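Local coordinates for Atu0111 protein (Agrobacterium tumefaciens, PDB 2FSQ), which is of unknown function but belongs to the 2H clan, whose characterised members include phosphoesterases, so a related activity is possible, at residues 121-126 / 162-167; 158-162 / 173-179. All blocks are in the same frame, centred on the assembly; numbering follows the deposited sequence.

Overall arrangement
Starting from the N terminus, the chain first lays down strands 42-48 and 84-92, then runs through helix 111-121 into the loop 121-126. Contact 1 sets this turn against the last turns of helix 150-167, closing a loop that includes the hairpin of strands 133-139 and 142-147. Contact 2 closes a much shorter loop, bringing 173-179, which leads into strand 179-182, back onto residues 158-162 of the same helix. Because the four segments alternate along the chain, the two contacts cross; they share Thr162, and their centres lie about 14 Å apart. Helix 150-167 is thus tied to the end of helix 111-121 through contact 1 and to the approach to strand 179-182 through contact 2.

Contact 1: residues 121-126 / 162-167; sequences RLSTFP and TFADFF
Phe125 and Phe163 lie nearly parallel in an offset stack, with ring centroids 4.3 Å apart and planes at 13°. CE1 of Phe125 comes 3.4 Å from CD1 of Phe163, while the edge of Phe125 is turned to a face of Phe166, where Phe125 CD1 lies 3.7 Å from Phe166 CD1. With CG anti to the backbone N (chi1 -162°), the Phe125 ring reaches in toward the helix. Thr162 adds its methyl CG2, 3.4 Å from Phe125 CE1, which also touches CG of the Pro126 ring. Leu122 borders the cluster, its CD2 3.8 Å from Phe166 CB and at the edge of the Phe163 ring. This aromatic cluster seals the turn after helix 111-121 onto the C-terminal end of helix 150-167. There Arg121 bends at chi3 and sends NE to Phe166 O in a 2.7 Å, nearly straight bond (168°) lying in both the guanidinium and the carbonyl plane; a weak bond joins its NH2 to Asp165 O. Farther out, Phe238 meets the rings of Phe125 and Phe163, and Val45, Val87 and Phe88 from strands 42-48 and 84-92 pack against Phe163. Tyr118 of helix 111-121 hydrogen-bonds through its hydroxyl to Phe167 O.

Contact 2: residues 158-162 / 173-179; sequences LWRDT and DHDTYEF
Arg160 lays its guanidinium flat on the ring of Tyr177, with planes at 13° and CZ 4.0 Å from the ring centroid, an off-centre cation-pi stack. NH1 sits over the ring, while NH2 comes in above CB. Arg160 CD lies 3.4 Å from Phe179 CZ; beyond it the bend at chi3 (48°) swings the guanidinium over Tyr177. Phe179 and Tyr177, whose rings pack on each other, thus line one side of the arginine. Its NH2 gives an almost straight hydrogen bond of 3.0 Å to His174 O, in the carbonyl plane on a lone pair, and a water accepts from NE and donates to that same oxygen. A second water links NH2 to Asp173 OD1. The loop so held leads into strand 179-182, where His180 begins a His-x-Thr sequence of the kind that defines the 2H clan; an acetic acid, probably from the crystallisation liquor, lies about 5 Å from the Tyr177 side chain. One residue along the helix, Asp161 OD1 takes a bond from His174 NE2 (2.9 Å), carboxylate and imidazole nearly coplanar. Asp175 OD1 stands 4.3 Å from Asp161 OD1; a third water donates to both, which should ease their repulsion. Toward strand 84-92, Arg160 NH1 is bonded to Val87 O.

Contact 1: residues 121-126 / 162-167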
loop_
_atom_site.group_PDB
_atom_site.type_symbol
_atom_site.label_atom_id
_atom_site.label_comp_id
_atom_site.label_asym_id
_atom_site.label_seq_id
_atom_site.Cartn_x
_atom_site.Cartn_y
_atom_site.Cartn_z
ATOM N N ARG A 121 -11.638 -7.674 -18.954
ATOM C CA ARG A 121 -11.511 -8.978 -18.329
ATOM C C ARG A 121 -12.223 -9.012 -16.991
ATOM O O ARG A 121 -12.833 -10.024 -16.643
ATOM C CB ARG A 121 -10.040 -9.335 -18.124
ATOM C CG ARG A 121 -9.350 -9.760 -19.376
ATOM C CD ARG A 121 -7.892 -10.056 -19.109
ATOM N NE ARG A 121 -7.672 -11.293 -18.364
ATOM C CZ ARG A 121 -7.794 -12.520 -18.864
ATOM N NH1 ARG A 121 -8.184 -12.702 -20.121
ATOM N NH2 ARG A 121 -7.548 -13.571 -18.096
ATOM N N LEU A 122 -12.149 -7.907 -16.251
ATOM C CA LEU A 122 -12.724 -7.842 -14.898
ATOM C C LEU A 122 -14.244 -7.655 -14.860
ATOM O O LEU A 122 -14.839 -7.634 -13.773
ATOM C CB LEU A 122 -12.040 -6.755 -14.071
ATOM C CG LEU A 122 -10.572 -7.043 -13.719
ATOM C CD1 LEU A 122 -9.861 -5.749 -13.344
ATOM C CD2 LEU A 122 -10.464 -8.106 -12.621
ATOM N N SER A 123 -14.863 -7.531 -16.033
ATOM C CA SER A 123 -16.321 -7.412 -16.137
ATOM C C SER A 123 -17.059 -8.676 -15.695
ATOM O O SER A 123 -18.244 -8.622 -15.366
ATOM C CB SER A 123 -16.726 -7.031 -17.564
ATOM O OG SER A 123 -16.463 -5.662 -17.799
ATOM N N THR A 124 -16.358 -9.805 -15.695
ATOM C CA THR A 124 -16.914 -11.074 -15.221
ATOM C C THR A 124 -16.322 -11.567 -13.890
ATOM O O THR A 124 -16.474 -12.749 -13.541
ATOM C CB THR A 124 -16.761 -12.182 -16.280
ATOM O OG1 THR A 124 -15.376 -12.370 -16.587
ATOM C CG2 THR A 124 -17.529 -11.828 -17.561
ATOM N N PHE A 125 -15.643 -10.680 -13.155
ATOM C CA PHE A 125 -15.124 -11.038 -11.821
ATOM C C PHE A 125 -16.247 -11.512 -10.899
ATOM O O PHE A 125 -17.291 -10.847 -10.814
ATOM C CB PHE A 125 -14.397 -9.856 -11.189
ATOM C CG PHE A 125 -13.486 -10.242 -10.066
ATOM C CD1 PHE A 125 -12.253 -10.822 -10.337
ATOM C CD2 PHE A 125 -13.863 -10.047 -8.747
ATOM C CE1 PHE A 125 -11.422 -11.201 -9.322
ATOM C CE2 PHE A 125 -13.015 -10.420 -7.707
ATOM C CZ PHE A 125 -11.795 -11.003 -7.999
ATOM N N PRO A 126 -16.048 -12.659 -10.213
ATOM C CA PRO A 126 -17.145 -13.220 -9.423
ATOM C C PRO A 126 -17.401 -12.454 -8.129
ATOM O O PRO A 126 -16.534 -11.739 -7.636
ATOM C CB PRO A 126 -16.656 -14.635 -9.106
ATOM C CG PRO A 126 -15.152 -14.510 -9.063
ATOM C CD PRO A 126 -14.836 -13.506 -10.152
ATOM N N THR A 162 -8.005 -15.179 -7.112
ATOM C CA THR A 162 -8.905 -14.950 -8.222
ATOM C C THR A 162 -8.370 -13.805 -9.091
ATOM O O THR A 162 -8.366 -13.901 -10.319
ATOM C CB THR A 162 -10.352 -14.674 -7.722
ATOM O OG1 THR A 162 -10.750 -15.714 -6.815
ATOM C CG2 THR A 162 -11.356 -14.616 -8.893
ATOM N N PHE A 163 -7.876 -12.734 -8.466
ATOM C CA PHE A 163 -7.268 -11.664 -9.243
ATOM C C PHE A 163 -6.080 -12.127 -10.064
ATOM O O PHE A 163 -5.894 -11.644 -11.179
ATOM C CB PHE A 163 -6.850 -10.484 -8.365
ATOM C CG PHE A 163 -8.001 -9.570 -7.987
ATOM C CD1 PHE A 163 -8.839 -9.014 -8.961
ATOM C CD2 PHE A 163 -8.215 -9.240 -6.666
ATOM C CE1 PHE A 163 -9.888 -8.161 -8.588
ATOM C CE2 PHE A 163 -9.233 -8.398 -6.287
ATOM C CZ PHE A 163 -10.086 -7.867 -7.237
ATOM N N ALA A 164 -5.287 -13.049 -9.525
ATOM C CA ALA A 164 -4.126 -13.552 -10.267
ATOM C C ALA A 164 -4.581 -14.194 -11.567
ATOM O O ALA A 164 -3.944 -14.024 -12.597
ATOM C CB ALA A 164 -3.325 -14.536 -9.421
ATOM N N ASP A 165 -5.700 -14.913 -11.528
ATOM C CA ASP A 165 -6.260 -15.502 -12.748
ATOM C C ASP A 165 -6.674 -14.440 -13.760
ATOM O O ASP A 165 -6.400 -14.566 -14.950
ATOM C CB ASP A 165 -7.454 -16.398 -12.412
ATOM C CG ASP A 165 -7.050 -17.674 -11.709
ATOM O OD1 ASP A 165 -5.873 -18.083 -11.820
ATOM O OD2 ASP A 165 -7.921 -18.276 -11.036
ATOM N N PHE A 166 -7.356 -13.395 -13.296
ATOM C CA PHE A 166 -7.776 -12.311 -14.193
ATOM C C PHE A 166 -6.629 -11.455 -14.727
ATOM O O PHE A 166 -6.614 -11.051 -15.886
ATOM C CB PHE A 166 -8.846 -11.438 -13.513
ATOM C CG PHE A 166 -10.224 -12.059 -13.530
ATOM C CD1 PHE A 166 -10.550 -13.100 -12.666
ATOM C CD2 PHE A 166 -11.182 -11.615 -14.433
ATOM C CE1 PHE A 166 -11.821 -13.671 -12.679
ATOM C CE2 PHE A 166 -12.459 -12.186 -14.451
ATOM C CZ PHE A 166 -12.770 -13.213 -13.589
ATOM N N PHE A 167 -5.656 -11.175 -13.871
ATOM C CA PHE A 167 -4.529 -10.332 -14.269
ATOM C C PHE A 167 -3.485 -11.096 -15.078
ATOM O O PHE A 167 -2.739 -10.488 -15.848
ATOM C CB PHE A 167 -3.908 -9.665 -13.036
ATOM C CG PHE A 167 -4.628 -8.421 -12.601
ATOM C CD1 PHE A 167 -4.109 -7.172 -12.917
ATOM C CD2 PHE A 167 -5.827 -8.487 -11.876
ATOM C CE1 PHE A 167 -4.758 -5.994 -12.529
ATOM C CE2 PHE A 167 -6.483 -7.308 -11.481
ATOM C CZ PHE A 167 -5.947 -6.066 -11.812
#

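Contact 2: residues 158-162 / 173-179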
loop_
_atom_site.group_PDB
_atom_site.type_symbol
_atom_site.label_atom_id
_atom_site.label_comp_id
_atom_site.label_asym_id
_atom_site.label_seq_id
_atom_site.Cartn_x
_atom_site.Cartn_y
_atom_site.Cartn_z
ATOM N N LEU A 158 -8.476 -15.646 -1.150
ATOM C CA LEU A 158 -9.308 -16.073 -2.286
ATOM C C LEU A 158 -9.477 -14.938 -3.294
ATOM O O LEU A 158 -9.397 -15.161 -4.497
ATOM C CB LEU A 158 -10.674 -16.605 -1.820
ATOM C CG LEU A 158 -11.715 -16.882 -2.909
ATOM C CD1 LEU A 158 -11.240 -17.972 -3.867
ATOM C CD2 LEU A 158 -13.028 -17.279 -2.262
ATOM N N TRP A 159 -9.734 -13.725 -2.814
ATOM C CA TRP A 159 -9.762 -12.574 -3.706
ATOM C C TRP A 159 -8.479 -12.479 -4.526
ATOM O O TRP A 159 -8.528 -12.289 -5.733
ATOM C CB TRP A 159 -9.936 -11.284 -2.909
ATOM C CG TRP A 159 -11.351 -10.966 -2.479
ATOM C CD1 TRP A 159 -12.025 -11.471 -1.395
ATOM C CD2 TRP A 159 -12.240 -10.038 -3.105
ATOM N NE1 TRP A 159 -13.290 -10.911 -1.316
ATOM C CE2 TRP A 159 -13.445 -10.031 -2.357
ATOM C CE3 TRP A 159 -12.145 -9.220 -4.235
ATOM C CZ2 TRP A 159 -14.531 -9.216 -2.697
ATOM C CZ3 TRP A 159 -13.224 -8.404 -4.572
ATOM C CH2 TRP A 159 -14.416 -8.433 -3.819
ATOM N N ARG A 160 -7.334 -12.597 -3.866
ATOM C CA ARG A 160 -6.047 -12.433 -4.551
ATOM C C ARG A 160 -5.784 -13.551 -5.538
ATOM O O ARG A 160 -5.297 -13.294 -6.628
ATOM C CB ARG A 160 -4.907 -12.302 -3.540
ATOM C CG ARG A 160 -4.864 -10.901 -2.941
ATOM C CD ARG A 160 -3.838 -10.752 -1.821
ATOM N NE ARG A 160 -2.541 -11.314 -2.207
ATOM C CZ ARG A 160 -1.644 -10.688 -2.964
ATOM N NH1 ARG A 160 -1.889 -9.467 -3.438
ATOM N NH2 ARG A 160 -0.509 -11.308 -3.275
ATOM N N ASP A 161 -6.117 -14.782 -5.170
ATOM C CA ASP A 161 -5.918 -15.890 -6.104
ATOM C C ASP A 161 -6.795 -15.684 -7.333
ATOM O O ASP A 161 -6.396 -15.975 -8.467
ATOM C CB ASP A 161 -6.278 -17.228 -5.457
ATOM C CG ASP A 161 -5.231 -17.711 -4.468
ATOM O OD1 ASP A 161 -4.099 -17.172 -4.475
ATOM O OD2 ASP A 161 -5.553 -18.630 -3.670
ATOM N N THR A 162 -8.005 -15.179 -7.112
ATOM C CA THR A 162 -8.905 -14.950 -8.222
ATOM C C THR A 162 -8.370 -13.805 -9.091
ATOM O O THR A 162 -8.366 -13.901 -10.319
ATOM C CB THR A 162 -10.352 -14.674 -7.722
ATOM O OG1 THR A 162 -10.750 -15.714 -6.815
ATOM C CG2 THR A 162 -11.356 -14.616 -8.893
ATOM N N ASP A 173 6.048 -12.931 -4.149
ATOM C CA ASP A 173 5.509 -12.963 -2.788
ATOM C C ASP A 173 3.993 -13.236 -2.742
ATOM O O ASP A 173 3.362 -12.971 -1.724
ATOM C CB ASP A 173 5.827 -11.643 -2.059
ATOM C CG ASP A 173 5.038 -10.473 -2.597
ATOM O OD1 ASP A 173 4.353 -10.660 -3.623
ATOM O OD2 ASP A 173 5.070 -9.377 -1.991
ATOM N N HIS A 174 3.408 -13.753 -3.825
ATOM C CA HIS A 174 1.943 -13.836 -3.905
ATOM C C HIS A 174 1.315 -14.463 -2.663
ATOM O O HIS A 174 0.363 -13.919 -2.098
ATOM C CB HIS A 174 1.484 -14.577 -5.163
ATOM C CG HIS A 174 -0.003 -14.668 -5.286
ATOM N ND1 HIS A 174 -0.767 -13.690 -5.893
ATOM C CD2 HIS A 174 -0.873 -15.604 -4.837
ATOM C CE1 HIS A 174 -2.044 -14.040 -5.838
ATOM N NE2 HIS A 174 -2.135 -15.191 -5.189
ATOM N N ASP A 175 1.840 -15.608 -2.246
ATOM C CA ASP A 175 1.251 -16.345 -1.133
ATOM C C ASP A 175 1.701 -15.865 0.242
ATOM O O ASP A 175 1.113 -16.277 1.252
ATOM C CB ASP A 175 1.557 -17.838 -1.270
ATOM C CG ASP A 175 0.778 -18.488 -2.389
ATOM O OD1 ASP A 175 -0.410 -18.138 -2.589
ATOM O OD2 ASP A 175 1.358 -19.382 -3.045
ATOM N N THR A 176 2.746 -15.033 0.284
ATOM C CA THR A 176 3.262 -14.489 1.544
ATOM C C THR A 176 3.096 -12.966 1.615
ATOM O O THR A 176 3.792 -12.282 2.370
ATOM C CB THR A 176 4.753 -14.810 1.683
ATOM O OG1 THR A 176 5.444 -14.394 0.495
ATOM C CG2 THR A 176 4.944 -16.313 1.922
ATOM N N TYR A 177 2.147 -12.460 0.857
ATOM C CA TYR A 177 1.927 -11.023 0.720
ATOM C C TYR A 177 1.644 -10.330 2.054
ATOM O O TYR A 177 0.784 -10.787 2.817
ATOM C CB TYR A 177 0.774 -10.782 -0.277
ATOM C CG TYR A 177 0.525 -9.315 -0.540
ATOM C CD1 TYR A 177 1.394 -8.568 -1.326
ATOM C CD2 TYR A 177 -0.562 -8.669 0.037
ATOM C CE1 TYR A 177 1.192 -7.227 -1.542
ATOM C CE2 TYR A 177 -0.777 -7.309 -0.166
ATOM C CZ TYR A 177 0.105 -6.584 -0.951
ATOM O OH TYR A 177 -0.087 -5.227 -1.155
ATOM N N GLU A 178 2.342 -9.218 2.313
ATOM C CA GLU A 178 2.082 -8.415 3.499
ATOM C C GLU A 178 1.114 -7.261 3.177
ATOM O O GLU A 178 1.456 -6.311 2.448
ATOM C CB GLU A 178 3.402 -7.860 4.052
ATOM C CG GLU A 178 3.213 -7.032 5.314
ATOM C CD GLU A 178 4.522 -6.555 5.887
ATOM O OE1 GLU A 178 5.162 -5.686 5.265
ATOM O OE2 GLU A 178 4.895 -7.046 6.968
ATOM N N PHE A 179 -0.099 -7.367 3.707
ATOM C CA PHE A 179 -1.065 -6.295 3.565
ATOM C C PHE A 179 -0.648 -5.087 4.382
ATOM O O PHE A 179 -0.148 -5.216 5.493
ATOM C CB PHE A 179 -2.459 -6.760 3.991
ATOM C CG PHE A 179 -3.045 -7.803 3.093
ATOM C CD1 PHE A 179 -3.689 -7.448 1.911
ATOM C CD2 PHE A 179 -2.950 -9.148 3.429
ATOM C CE1 PHE A 179 -4.229 -8.429 1.085
ATOM C CE2 PHE A 179 -3.487 -10.113 2.606
ATOM C CZ PHE A 179 -4.116 -9.761 1.436
HETATM O O HOH W 1 1.888 -10.232 -4.599
HETATM O O HOH W 2 -2.186 -13.988 -1.145
HETATM O O HOH W 3 -2.125 -19.213 -4.274
#